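Local coordinates for protein Non-ribosomal peptide synthetase (Streptomyces halstedii, PDB 3WVN) that belongs to the AMP-binding (ANL) family as part of a non-ribosomal peptide synthetase and holds aspartic acid in a pocket of its fold, at residues Ser223-Val228 / Cys345-Ile350. Sequence-based numbering, arbitrary orientation.
Sequences SSINAV and CKRISI. With ASP (aspartic acid), chain C.
With CG2 anti to the backbone N and CG1 anti to the carbonyl carbon (chi1 -72°), I225 of helix 215-229 sends both branches to R347, whose chain bends at chi3 (-67°) to bring the guanidinium round. I225 CG2 meets R347 NH1 at the edge of the guanidinium, near its plane, 3.7 Å away, while CD1 approaches the same nitrogen from well out of the plane, on the side where K346 CE lies above one face, displaced toward its rim. I225 CD1 also reaches K346 CG at 3.8 Å. Further along, I350 CD1 comes to 4.1 Å from I225 CG2, while V228 CG1 packs 3.6 Å from I350 CG2, V228 and I350 running past each other in opposite directions. The helix thus packs against the loop and short strand 349-350, where I348 and S349 form a classic beta bulge opposite Y340. K346 and R347 line the pocket of the bound aspartic acid, which lies on the side of R347 away from the helix. R347 NE donates a nearly straight bond (166°) to OXT of aspartic acid, 2.8 Å away and in the guanidinium plane; the bond from NH2 to O is more bent. K346 NZ joins that same O at 2.9 Å, and K346 O accepts a hydrogen bond from the ligand N. D246 forms a salt bridge with K346, and F247 makes a cation-pi contact with R347. Contacts across the segments are largely aliphatic, except where I225 meets charged NH1; two bonds from R347 and one from K346 probably offset the charge of the ligand's alpha-carboxylate.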
ATOM      1  N   SER A 223       8.086   0.644   8.093  1.00 24.48           N
ATOM      2  CA  SER A 223       8.564   0.643   9.476  1.00 24.96           C
ATOM      3  C   SER A 223       8.466   2.046  10.130  1.00 26.26           C
ATOM      4  O   SER A 223       8.168   2.170  11.325  1.00 24.63           O
ATOM      5  CB  SER A 223      10.024   0.137   9.553  1.00 26.54           C
ATOM      6  OG  SER A 223      10.962   1.169   9.187  1.00 27.08           O
ATOM      7  N   SER A 224       8.724   3.090   9.324  1.00 27.67           N
ATOM      8  CA  SER A 224       8.646   4.477   9.761  1.00 26.44           C
ATOM      9  C   SER A 224       7.181   4.885   9.998  1.00 25.94           C
ATOM     10  O   SER A 224       6.852   5.508  11.010  1.00 26.95           O
ATOM     11  CB  SER A 224       9.265   5.384   8.721  1.00 26.39           C
ATOM     12  OG  SER A 224       9.232   6.749   9.125  1.00 27.47           O
ATOM     13  N   ILE A 225       6.297   4.552   9.073  1.00 25.53           N
ATOM     14  CA  ILE A 225       4.864   4.817   9.291  1.00 24.45           C
ATOM     15  C   ILE A 225       4.441   4.163  10.570  1.00 23.64           C
ATOM     16  O   ILE A 225       3.729   4.749  11.402  1.00 23.01           O
ATOM     17  CB  ILE A 225       3.998   4.303   8.136  1.00 24.11           C
ATOM     18  CG1 ILE A 225       4.202   5.193   6.924  1.00 25.51           C
ATOM     19  CG2 ILE A 225       2.513   4.270   8.534  1.00 24.69           C
ATOM     20  CD1 ILE A 225       3.773   4.541   5.586  1.00 25.66           C
ATOM     21  N   ASN A 226       4.827   2.888  10.710  1.00 24.58           N
ATOM     22  CA  ASN A 226       4.368   2.115  11.869  1.00 25.22           C
ATOM     23  C   ASN A 226       4.948   2.637  13.174  1.00 24.14           C
ATOM     24  O   ASN A 226       4.293   2.605  14.201  1.00 25.49           O
ATOM     25  CB  ASN A 226       4.703   0.633  11.732  1.00 25.23           C
ATOM     26  CG  ASN A 226       3.992  -0.182  12.761  1.00 25.36           C
ATOM     27  OD1 ASN A 226       2.753  -0.098  12.946  1.00 26.75           O
ATOM     28  ND2 ASN A 226       4.759  -0.932  13.500  1.00 26.87           N
ATOM     29  N   ALA A 227       6.156   3.144  13.149  1.00 24.74           N
ATOM     30  CA  ALA A 227       6.694   3.763  14.389  1.00 26.81           C
ATOM     31  C   ALA A 227       5.794   4.913  14.873  1.00 27.98           C
ATOM     32  O   ALA A 227       5.795   5.221  16.036  1.00 28.94           O
ATOM     33  CB  ALA A 227       8.077   4.275  14.174  1.00 27.83           C
ATOM     34  N   VAL A 228       5.018   5.552  13.996  1.00 26.78           N
ATOM     35  CA  VAL A 228       4.096   6.556  14.465  1.00 25.76           C
ATOM     36  C   VAL A 228       2.701   5.971  14.808  1.00 26.32           C
ATOM     37  O   VAL A 228       2.097   6.368  15.790  1.00 25.63           O
ATOM     38  CB  VAL A 228       3.986   7.713  13.463  1.00 25.37           C
ATOM     39  CG1 VAL A 228       3.216   8.884  14.067  1.00 24.72           C
ATOM     40  CG2 VAL A 228       5.377   8.190  13.038  1.00 26.27           C
ATOM     41  N   CYS A 345       7.310   9.110  -2.433  1.00 31.00           N
ATOM     42  CA  CYS A 345       8.061   8.669  -1.246  1.00 30.31           C
ATOM     43  C   CYS A 345       7.166   7.957  -0.248  1.00 30.06           C
ATOM     44  O   CYS A 345       7.481   7.933   0.949  1.00 30.14           O
ATOM     45  CB  CYS A 345       8.728   9.847  -0.567  1.00 31.07           C
ATOM     46  SG  CYS A 345       7.593  11.086   0.071  1.00 31.93           S
ATOM     47  N   LYS A 346       6.068   7.368  -0.756  1.00 28.09           N
ATOM     48  CA  LYS A 346       4.975   6.776   0.028  1.00 27.97           C
ATOM     49  C   LYS A 346       4.232   7.761   0.897  1.00 26.14           C
ATOM     50  O   LYS A 346       3.066   8.003   0.673  1.00 26.07           O
ATOM     51  CB  LYS A 346       5.423   5.583   0.897  1.00 29.11           C
ATOM     52  CG  LYS A 346       4.347   5.081   1.892  1.00 29.92           C
ATOM     53  CD  LYS A 346       2.972   4.783   1.216  1.00 29.65           C
ATOM     54  CE  LYS A 346       1.943   4.433   2.279  1.00 30.28           C
ATOM     55  NZ  LYS A 346       0.583   4.131   1.768  1.00 29.43           N
ATOM     56  N   ARG A 347       4.890   8.296   1.907  1.00 26.29           N
ATOM     57  CA  ARG A 347       4.251   9.234   2.823  1.00 26.43           C
ATOM     58  C   ARG A 347       5.256  10.251   3.339  1.00 27.34           C
ATOM     59  O   ARG A 347       6.441   9.986   3.361  1.00 27.84           O
ATOM     60  CB  ARG A 347       3.568   8.468   3.925  1.00 26.59           C
ATOM     61  CG  ARG A 347       2.755   9.331   4.880  1.00 27.80           C
ATOM     62  CD  ARG A 347       1.826   8.451   5.740  1.00 27.14           C
ATOM     63  NE  ARG A 347       0.843   7.891   4.848  1.00 26.20           N
ATOM     64  CZ  ARG A 347       0.195   6.753   5.027  1.00 26.64           C
ATOM     65  NH1 ARG A 347       0.374   6.008   6.102  1.00 27.20           N
ATOM     66  NH2 ARG A 347      -0.667   6.356   4.100  1.00 27.14           N
ATOM     67  N   ILE A 348       4.774  11.436   3.685  1.00 27.88           N
ATOM     68  CA  ILE A 348       5.640  12.545   3.997  1.00 28.82           C
ATOM     69  C   ILE A 348       5.538  12.970   5.467  1.00 27.71           C
ATOM     70  O   ILE A 348       6.574  13.109   6.142  1.00 28.79           O
ATOM     71  CB  ILE A 348       5.316  13.721   3.096  1.00 30.11           C
ATOM     72  CG1 ILE A 348       5.747  13.385   1.677  1.00 32.05           C
ATOM     73  CG2 ILE A 348       6.018  14.983   3.576  1.00 31.58           C
ATOM     74  CD1 ILE A 348       5.207  14.351   0.656  1.00 33.20           C
ATOM     75  N   SER A 349       4.320  13.125   5.958  1.00 25.14           N
ATOM     76  CA  SER A 349       4.094  13.518   7.349  1.00 24.76           C
ATOM     77  C   SER A 349       2.907  12.760   7.931  1.00 24.07           C
ATOM     78  O   SER A 349       1.956  12.441   7.223  1.00 22.74           O
ATOM     79  CB  SER A 349       3.845  15.010   7.438  1.00 24.87           C
ATOM     80  OG  SER A 349       2.594  15.333   6.827  1.00 25.27           O
ATOM     81  N   ILE A 350       2.999  12.501   9.236  1.00 24.16           N
ATOM     82  CA  ILE A 350       1.911  11.974  10.077  1.00 24.46           C
ATOM     83  C   ILE A 350       1.792  12.855  11.333  1.00 24.45           C
ATOM     84  O   ILE A 350       2.808  13.170  11.992  1.00 24.19           O
ATOM     85  CB  ILE A 350       2.188  10.527  10.512  1.00 24.35           C
ATOM     86  CG1 ILE A 350       2.254   9.614   9.265  1.00 25.48           C
ATOM     87  CG2 ILE A 350       1.118  10.060  11.441  1.00 24.32           C
ATOM     88  CD1 ILE A 350       2.589   8.181   9.612  1.00 25.72           C
TER
HETATM   89  N   ASP C 601       0.707   7.818  -0.929  1.00 39.94           N
HETATM   90  CA  ASP C 601       0.030   8.742   0.067  1.00 39.75           C
HETATM   91  C   ASP C 601      -0.026   8.186   1.477  1.00 37.61           C
HETATM   92  O   ASP C 601      -0.130   6.936   1.645  1.00 35.87           O
HETATM   93  CB  ASP C 601      -1.385   9.105  -0.380  1.00 39.68           C
HETATM   94  CG  ASP C 601      -1.468   9.470  -1.903  1.00 45.43           C
HETATM   95  OD1 ASP C 601      -2.612   9.611  -2.411  1.00 48.38           O
HETATM   96  OD2 ASP C 601      -0.410   9.588  -2.582  1.00 42.78           O
HETATM   97  OXT ASP C 601       0.003   9.009   2.431  1.00 33.78           O